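Local atomic coordinates of diaminopropionate ammonia-lyase (Escherichia coli, PDB entry 4D9N), a protein that catalyses the pyridoxal 5'-phosphate-dependent alpha,beta-elimination of both the L- and D-isomers of 2,3-diaminopropionate, yielding pyruvate and ammonia, and works as a homodimer. Residues K112-T117 and G135-I140; H254-E259 and A306-S311. One frame throughout, in Å; residues are numbered along the deposited sequence.

Both contacts pair neighbouring parallel strands of the pyridoxal-phosphate enzyme fold, but in different sheets. Contact 1 joins strands 114-118 and 137-142 in the four-stranded parallel sheet, and contact 2 joins strands 254-260 and 308-312 in the seven-stranded mixed sheet. Their centres are about 35 Å apart, on opposite sides of the centre of the chain. Contact 1 is only partly buried; its starting end is polar and partly open to solvent, with Lys-112 exposed. Contact 2 is buried, with ten of twelve touching residues enclosed, and there the polar start is a His, Ser, Thr and Gln cluster set against aliphatic packing. One helix separates the strands of contact 1; contact 2 bridges a longer excursion.

Contact 1: K112-T117 and G135-I140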
ATOM      1  N   LYS A 112     -36.424  27.756  -9.626  1.00 60.82           N
ATOM      2  CA  LYS A 112     -35.367  26.841  -9.193  1.00 58.93           C
ATOM      3  C   LYS A 112     -35.928  25.436  -9.002  1.00 56.95           C
ATOM      4  O   LYS A 112     -36.974  25.254  -8.375  1.00 57.15           O
ATOM      5  CB  LYS A 112     -34.735  27.318  -7.880  1.00 59.51           C
ATOM      6  CG  LYS A 112     -34.148  28.722  -7.911  1.00 61.04           C
ATOM      7  CD  LYS A 112     -32.661  28.717  -8.228  1.00 60.22           C
ATOM      8  CE  LYS A 112     -32.065  30.107  -8.069  1.00 61.59           C
ATOM      9  NZ  LYS A 112     -30.583  30.113  -8.225  1.00 61.22           N
ATOM     10  N   MET A 113     -35.230  24.447  -9.551  1.00 54.73           N
ATOM     11  CA  MET A 113     -35.583  23.052  -9.326  1.00 52.82           C
ATOM     12  C   MET A 113     -34.971  22.551  -8.025  1.00 51.41           C
ATOM     13  O   MET A 113     -33.893  22.997  -7.621  1.00 51.03           O
ATOM     14  CB  MET A 113     -35.106  22.175 -10.478  1.00 52.27           C
ATOM     15  CG  MET A 113     -35.886  22.339 -11.769  1.00 53.00           C
ATOM     16  SD  MET A 113     -35.840  20.820 -12.735  1.00 52.24           S
ATOM     17  CE  MET A 113     -35.583  21.485 -14.374  1.00 52.91           C
ATOM     18  N   THR A 114     -35.669  21.630  -7.370  1.00 50.35           N
ATOM     19  CA  THR A 114     -35.132  20.954  -6.195  1.00 49.30           C
ATOM     20  C   THR A 114     -35.016  19.460  -6.483  1.00 47.82           C
ATOM     21  O   THR A 114     -36.023  18.773  -6.680  1.00 47.89           O
ATOM     22  CB  THR A 114     -35.986  21.207  -4.937  1.00 50.10           C
ATOM     23  OG1 THR A 114     -36.135  22.617  -4.733  1.00 51.50           O
ATOM     24  CG2 THR A 114     -35.326  20.599  -3.708  1.00 49.75           C
ATOM     25  N   PHE A 115     -33.775  18.976  -6.519  1.00 46.24           N
ATOM     26  CA  PHE A 115     -33.491  17.573  -6.791  1.00 44.67           C
ATOM     27  C   PHE A 115     -33.366  16.783  -5.498  1.00 44.24           C
ATOM     28  O   PHE A 115     -32.533  17.094  -4.645  1.00 44.15           O
ATOM     29  CB  PHE A 115     -32.215  17.428  -7.622  1.00 43.61           C
ATOM     30  CG  PHE A 115     -32.274  18.123  -8.951  1.00 43.62           C
ATOM     31  CD1 PHE A 115     -33.055  17.615  -9.984  1.00 43.40           C
ATOM     32  CD2 PHE A 115     -31.542  19.283  -9.174  1.00 43.78           C
ATOM     33  CE1 PHE A 115     -33.109  18.251 -11.212  1.00 43.75           C
ATOM     34  CE2 PHE A 115     -31.589  19.923 -10.401  1.00 44.16           C
ATOM     35  CZ  PHE A 115     -32.375  19.408 -11.419  1.00 44.30           C
ATOM     36  N   ALA A 116     -34.203  15.762  -5.362  1.00 44.06           N
ATOM     37  CA  ALA A 116     -34.214  14.928  -4.170  1.00 44.12           C
ATOM     38  C   ALA A 116     -33.687  13.535  -4.492  1.00 43.36           C
ATOM     39  O   ALA A 116     -34.126  12.906  -5.461  1.00 43.12           O
ATOM     40  CB  ALA A 116     -35.617  14.855  -3.587  1.00 44.90           C
ATOM     41  N   THR A 117     -32.737  13.064  -3.688  1.00 42.71           N
ATOM     42  CA  THR A 117     -32.203  11.717  -3.864  1.00 42.06           C
ATOM     43  C   THR A 117     -31.684  11.082  -2.574  1.00 41.82           C
ATOM     44  O   THR A 117     -31.318  11.779  -1.623  1.00 42.05           O
ATOM     45  CB  THR A 117     -31.128  11.660  -4.980  1.00 41.69           C
ATOM     46  OG1 THR A 117     -31.108  10.348  -5.559  1.00 41.66           O
ATOM     47  CG2 THR A 117     -29.740  12.009  -4.451  1.00 40.99           C
ATOM     48  N   GLY A 135     -26.857  25.951 -10.403  1.00 45.76           N
ATOM     49  CA  GLY A 135     -27.621  26.907  -9.603  1.00 46.89           C
ATOM     50  C   GLY A 135     -28.958  26.400  -9.095  1.00 46.78           C
ATOM     51  O   GLY A 135     -29.902  27.179  -8.937  1.00 47.65           O
ATOM     52  N   GLN A 136     -29.037  25.097  -8.831  1.00 45.53           N
ATOM     53  CA  GLN A 136     -30.279  24.470  -8.380  1.00 45.29           C
ATOM     54  C   GLN A 136     -30.190  24.021  -6.922  1.00 44.79           C
ATOM     55  O   GLN A 136     -29.148  24.171  -6.280  1.00 44.71           O
ATOM     56  CB  GLN A 136     -30.649  23.284  -9.286  1.00 44.56           C
ATOM     57  CG  GLN A 136     -30.703  23.605 -10.776  1.00 44.95           C
ATOM     58  CD  GLN A 136     -31.627  24.766 -11.110  1.00 46.30           C
ATOM     59  OE1 GLN A 136     -32.797  24.785 -10.717  1.00 46.76           O
ATOM     60  NE2 GLN A 136     -31.104  25.742 -11.846  1.00 46.93           N
ATOM     61  N   ASN A 137     -31.293  23.482  -6.410  1.00 44.71           N
ATOM     62  CA  ASN A 137     -31.353  22.963  -5.046  1.00 44.52           C
ATOM     63  C   ASN A 137     -31.185  21.448  -5.005  1.00 43.40           C
ATOM     64  O   ASN A 137     -31.619  20.738  -5.917  1.00 42.78           O
ATOM     65  CB  ASN A 137     -32.679  23.345  -4.377  1.00 45.44           C
ATOM     66  CG  ASN A 137     -32.955  24.839  -4.410  1.00 46.62           C
ATOM     67  OD1 ASN A 137     -34.087  25.261  -4.643  1.00 47.31           O
ATOM     68  ND2 ASN A 137     -31.924  25.645  -4.175  1.00 46.93           N
ATOM     69  N   ALA A 138     -30.561  20.960  -3.936  1.00 43.04           N
ATOM     70  CA  ALA A 138     -30.436  19.527  -3.714  1.00 42.16           C
ATOM     71  C   ALA A 138     -30.754  19.143  -2.271  1.00 42.43           C
ATOM     72  O   ALA A 138     -30.235  19.741  -1.323  1.00 42.82           O
ATOM     73  CB  ALA A 138     -29.050  19.040  -4.112  1.00 41.34           C
ATOM     74  N   VAL A 139     -31.629  18.153  -2.122  1.00 42.43           N
ATOM     75  CA  VAL A 139     -31.942  17.569  -0.822  1.00 42.71           C
ATOM     76  C   VAL A 139     -31.543  16.095  -0.858  1.00 41.94           C
ATOM     77  O   VAL A 139     -32.186  15.278  -1.526  1.00 41.56           O
ATOM     78  CB  VAL A 139     -33.433  17.732  -0.443  1.00 43.40           C
ATOM     79  CG1 VAL A 139     -33.704  17.138   0.933  1.00 43.72           C
ATOM     80  CG2 VAL A 139     -33.838  19.198  -0.464  1.00 44.39           C
ATOM     81  N   ILE A 140     -30.469  15.775  -0.139  1.00 41.79           N
ATOM     82  CA  ILE A 140     -29.877  14.441  -0.163  1.00 41.05           C
ATOM     83  C   ILE A 140     -30.111  13.718   1.159  1.00 41.51           C
ATOM     84  O   ILE A 140     -29.709  14.195   2.217  1.00 42.18           O
ATOM     85  CB  ILE A 140     -28.357  14.497  -0.465  1.00 40.31           C
ATOM     86  CG1 ILE A 140     -28.037  15.474  -1.614  1.00 40.26           C
ATOM     87  CG2 ILE A 140     -27.804  13.100  -0.719  1.00 39.57           C
ATOM     88  CD1 ILE A 140     -28.631  15.131  -2.968  1.00 40.06           C
TER
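Gln-136 reaches back across the start of the strand pair to hold Met-113. Its CB lies 3.7 Å from CE2 of Phe-115 and equally near the carbonyl oxygen of Met-113, and CG stays beside the same ring atom. The chain then folds at chi2 (-55°), turning the amide back so that OE1 accepts a bond of 2.7 Å from Met-113 N, which approaches nearly in line with the amide C=O. NE2 turns instead to the carbonyl of Leu-134. The amide and the Phe-115 ring stand 73° apart, so they are not stacked. At the outer end, Lys-112 NZ donates to Gly-135 O at 3.1 Å, while Thr-114 OG1 makes a weak bond of 3.3 Å to Asn-137 OD1.

The backbone pairing starts at the same place, with Asn-137 N bonded to Met-113 O, and runs on through Phe-115 N to Asn-137 O at 2.8 Å, an almost straight bond. The exchange continues through Val-139 N to Phe-115 O and Thr-117 N to Val-139 O. On the Phe-115 face, Thr-117 CG2 and Ile-140 CD1 lie side by side, 3.6 Å apart, and both side chains touch Val-127 of helix 122-133. Thr-117 OG1 is engaged elsewhere, by Val-187, Gln-188 and His-123.

Gly-135, with positive phi, is the C-prime residue of the Schellman motif ending helix 122-133. Strand 114-118, this helix and strand 137-142, with strand axes 17° from parallel, form a classical beta-alpha-beta unit.

Contact 2: H254-E259 and A306-S311; sequences HSIIVE and ATQFIS
His-254 and Gln-308 meet with their flat groups almost perpendicular, ring and amide planes 79° apart. NE2 of His-254 donates to OE1 of Gln-308 at 2.9 Å; the acceptor lies in the imidazole plane, yet the donor stands well above the plane of the Gln-308 carbonyl. With CG anti to the backbone N (chi1 -160°), the His-254 ring swings over Thr-307, whose CG2 sits over the centre of one ring face in a CH-pi contact, 3.9 Å from the centroid and 8° off the normal. The His-254 ring also stacks with His-226.

The other branch of Thr-307 faces the backbone: OG1 accepts from Ser-255 N at 2.8 Å. In return, OG of Ser-255 accepts from Thr-307 N at 3.1 Å, so each hydroxyl oxygen serves the other residue's amide. Carbonyl O of Ser-255 takes a bond from Gln-308 N and a weak one from Thr-307 N. Regular parallel pairing follows, from Ile-257 N to Gln-308 O, Ile-310 N to Ile-257 O and Glu-259 N to Ile-310 O.

The apolar residues divide between the two faces of the sheet. Beside Gln-308, the Ile-256 and Ile-310 side chains cross at a slant, CG2 of Ile-256 lying 3.5 Å from CD1 of Ile-310, and helix 338-351 packs on Ile-310. On the other face, CB of Ile-257 lies at the edge of the Phe-309 ring, 4.1 Å from CD2, while CD1 of Ile-257 reaches back to CB of Ala-306, just before strand 308-312.

Gln-308 NE2 donates to Lys-362 O and Asp-12 OD2, which leaves OE1 as acceptor toward His-254 and is consistent with a proton on His-254 NE2. The cluster gives partners to polar groups at the buried start of the pair, while at the far end Glu-259 is held by the backbone N of Ile-266 and Tyr-267.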
ATOM      1  N   HIS A 254     -15.806 -11.701 -22.449  1.00 47.63           N
ATOM      2  CA  HIS A 254     -16.139 -12.487 -21.266  1.00 47.08           C
ATOM      3  C   HIS A 254     -16.413 -11.562 -20.109  1.00 44.32           C
ATOM      4  O   HIS A 254     -15.499 -11.166 -19.380  1.00 43.60           O
ATOM      5  CB  HIS A 254     -15.017 -13.473 -20.942  1.00 48.54           C
ATOM      6  CG  HIS A 254     -15.448 -14.617 -20.056  1.00 49.11           C
ATOM      7  ND1 HIS A 254     -15.521 -15.884 -20.497  1.00 51.80           N
ATOM      8  CD2 HIS A 254     -15.836 -14.644 -18.718  1.00 47.73           C
ATOM      9  CE1 HIS A 254     -15.933 -16.684 -19.497  1.00 51.94           C
ATOM     10  NE2 HIS A 254     -16.126 -15.924 -18.409  1.00 49.50           N
ATOM     11  N   SER A 255     -17.682 -11.202 -19.940  1.00 43.10           N
ATOM     12  CA  SER A 255     -18.082 -10.222 -18.934  1.00 40.99           C
ATOM     13  C   SER A 255     -18.476 -10.869 -17.615  1.00 40.82           C
ATOM     14  O   SER A 255     -19.218 -11.852 -17.588  1.00 41.86           O
ATOM     15  CB  SER A 255     -19.218  -9.339 -19.453  1.00 40.32           C
ATOM     16  OG  SER A 255     -20.328 -10.111 -19.875  1.00 41.82           O
ATOM     17  N   ILE A 256     -17.969 -10.306 -16.520  1.00 39.63           N
ATOM     18  CA  ILE A 256     -18.222 -10.844 -15.189  1.00 39.85           C
ATOM     19  C   ILE A 256     -18.786  -9.764 -14.269  1.00 38.68           C
ATOM     20  O   ILE A 256     -18.190  -8.696 -14.107  1.00 37.99           O
ATOM     21  CB  ILE A 256     -16.946 -11.459 -14.566  1.00 40.46           C
ATOM     22  CG1 ILE A 256     -16.340 -12.523 -15.490  1.00 42.16           C
ATOM     23  CG2 ILE A 256     -17.264 -12.073 -13.213  1.00 41.02           C
ATOM     24  CD1 ILE A 256     -14.856 -12.748 -15.291  1.00 42.70           C
ATOM     25  N   ILE A 257     -19.940 -10.052 -13.674  1.00 38.92           N
ATOM     26  CA  ILE A 257     -20.586  -9.123 -12.751  1.00 38.04           C
ATOM     27  C   ILE A 257     -20.319  -9.557 -11.312  1.00 38.54           C
ATOM     28  O   ILE A 257     -20.588 -10.701 -10.937  1.00 39.97           O
ATOM     29  CB  ILE A 257     -22.096  -8.957 -13.063  1.00 38.42           C
ATOM     30  CG1 ILE A 257     -22.301  -7.975 -14.223  1.00 37.59           C
ATOM     31  CG2 ILE A 257     -22.866  -8.445 -11.853  1.00 38.53           C
ATOM     32  CD1 ILE A 257     -21.946  -8.506 -15.596  1.00 38.02           C
ATOM     33  N   VAL A 258     -19.781  -8.631 -10.523  1.00 37.62           N
ATOM     34  CA  VAL A 258     -19.291  -8.926  -9.181  1.00 38.26           C
ATOM     35  C   VAL A 258     -20.163  -8.265  -8.113  1.00 39.03           C
ATOM     36  O   VAL A 258     -20.415  -7.055  -8.167  1.00 38.30           O
ATOM     37  CB  VAL A 258     -17.819  -8.473  -9.021  1.00 37.26           C
ATOM     38  CG1 VAL A 258     -17.322  -8.700  -7.599  1.00 37.65           C
ATOM     39  CG2 VAL A 258     -16.925  -9.188 -10.026  1.00 37.08           C
ATOM     40  N   GLU A 259     -20.612  -9.067  -7.148  1.00 40.91           N
ATOM     41  CA  GLU A 259     -21.451  -8.585  -6.049  1.00 42.31           C
ATOM     42  C   GLU A 259     -21.050  -9.186  -4.700  1.00 44.14           C
ATOM     43  O   GLU A 259     -20.620 -10.338  -4.643  1.00 45.00           O
ATOM     44  CB  GLU A 259     -22.922  -8.913  -6.314  1.00 43.39           C
ATOM     45  CG  GLU A 259     -23.590  -8.045  -7.365  1.00 42.40           C
ATOM     46  CD  GLU A 259     -25.056  -8.378  -7.550  1.00 43.95           C
ATOM     47  OE1 GLU A 259     -25.885  -7.446  -7.477  1.00 44.32           O
ATOM     48  OE2 GLU A 259     -25.382  -9.569  -7.764  1.00 44.98           O
ATOM     49  N   ALA A 306     -24.401 -10.542 -20.177  1.00 45.45           N
ATOM     50  CA  ALA A 306     -23.441 -10.959 -19.150  1.00 44.78           C
ATOM     51  C   ALA A 306     -23.095 -12.437 -19.302  1.00 45.38           C
ATOM     52  O   ALA A 306     -23.977 -13.272 -19.520  1.00 46.23           O
ATOM     53  CB  ALA A 306     -23.972 -10.671 -17.753  1.00 44.38           C
ATOM     54  N   THR A 307     -21.806 -12.747 -19.198  1.00 45.11           N
ATOM     55  CA  THR A 307     -21.325 -14.119 -19.319  1.00 45.57           C
ATOM     56  C   THR A 307     -21.492 -14.853 -17.990  1.00 45.82           C
ATOM     57  O   THR A 307     -22.061 -15.949 -17.947  1.00 46.41           O
ATOM     58  CB  THR A 307     -19.850 -14.170 -19.768  1.00 45.23           C
ATOM     59  OG1 THR A 307     -19.598 -13.135 -20.726  1.00 44.75           O
ATOM     60  CG2 THR A 307     -19.521 -15.527 -20.381  1.00 46.14           C
ATOM     61  N   GLN A 308     -21.007 -14.236 -16.912  1.00 45.26           N
ATOM     62  CA  GLN A 308     -21.046 -14.844 -15.581  1.00 45.73           C
ATOM     63  C   GLN A 308     -21.391 -13.852 -14.469  1.00 45.21           C
ATOM     64  O   GLN A 308     -21.104 -12.657 -14.577  1.00 44.57           O
ATOM     65  CB  GLN A 308     -19.712 -15.536 -15.276  1.00 45.83           C
ATOM     66  CG  GLN A 308     -19.483 -16.823 -16.060  1.00 46.72           C
ATOM     67  CD  GLN A 308     -18.055 -17.331 -15.970  1.00 47.22           C
ATOM     68  OE1 GLN A 308     -17.117 -16.562 -15.756  1.00 46.67           O
ATOM     69  NE2 GLN A 308     -17.885 -18.637 -16.141  1.00 48.35           N
ATOM     70  N   PHE A 309     -22.017 -14.363 -13.409  1.00 45.85           N
ATOM     71  CA  PHE A 309     -22.290 -13.587 -12.200  1.00 45.59           C
ATOM     72  C   PHE A 309     -21.481 -14.140 -11.029  1.00 45.80           C
ATOM     73  O   PHE A 309     -21.389 -15.359 -10.854  1.00 46.95           O
ATOM     74  CB  PHE A 309     -23.778 -13.627 -11.834  1.00 46.46           C
ATOM     75  CG  PHE A 309     -24.704 -13.262 -12.961  1.00 46.76           C
ATOM     76  CD1 PHE A 309     -25.486 -14.237 -13.574  1.00 47.64           C
ATOM     77  CD2 PHE A 309     -24.816 -11.945 -13.398  1.00 46.27           C
ATOM     78  CE1 PHE A 309     -26.350 -13.910 -14.609  1.00 48.07           C
ATOM     79  CE2 PHE A 309     -25.679 -11.611 -14.434  1.00 46.63           C
ATOM     80  CZ  PHE A 309     -26.447 -12.596 -15.039  1.00 47.48           C
ATOM     81  N   ILE A 310     -20.900 -13.244 -10.232  1.00 44.97           N
ATOM     82  CA  ILE A 310     -20.135 -13.644  -9.050  1.00 44.88           C
ATOM     83  C   ILE A 310     -20.735 -13.094  -7.757  1.00 45.12           C
ATOM     84  O   ILE A 310     -21.023 -11.899  -7.644  1.00 44.57           O
ATOM     85  CB  ILE A 310     -18.638 -13.259  -9.162  1.00 44.10           C
ATOM     86  CG1 ILE A 310     -17.937 -14.151 -10.193  1.00 44.31           C
ATOM     87  CG2 ILE A 310     -17.940 -13.366  -7.807  1.00 44.09           C
ATOM     88  CD1 ILE A 310     -16.459 -13.861 -10.367  1.00 43.60           C
ATOM     89  N   SER A 311     -20.927 -13.990  -6.791  1.00 46.09           N
ATOM     90  CA  SER A 311     -21.331 -13.621  -5.442  1.00 46.64           C
ATOM     91  C   SER A 311     -20.177 -13.930  -4.487  1.00 46.89           C
ATOM     92  O   SER A 311     -19.840 -15.098  -4.267  1.00 47.73           O
ATOM     93  CB  SER A 311     -22.595 -14.382  -5.039  1.00 47.92           C
ATOM     94  OG  SER A 311     -23.025 -14.008  -3.745  1.00 48.57           O
TER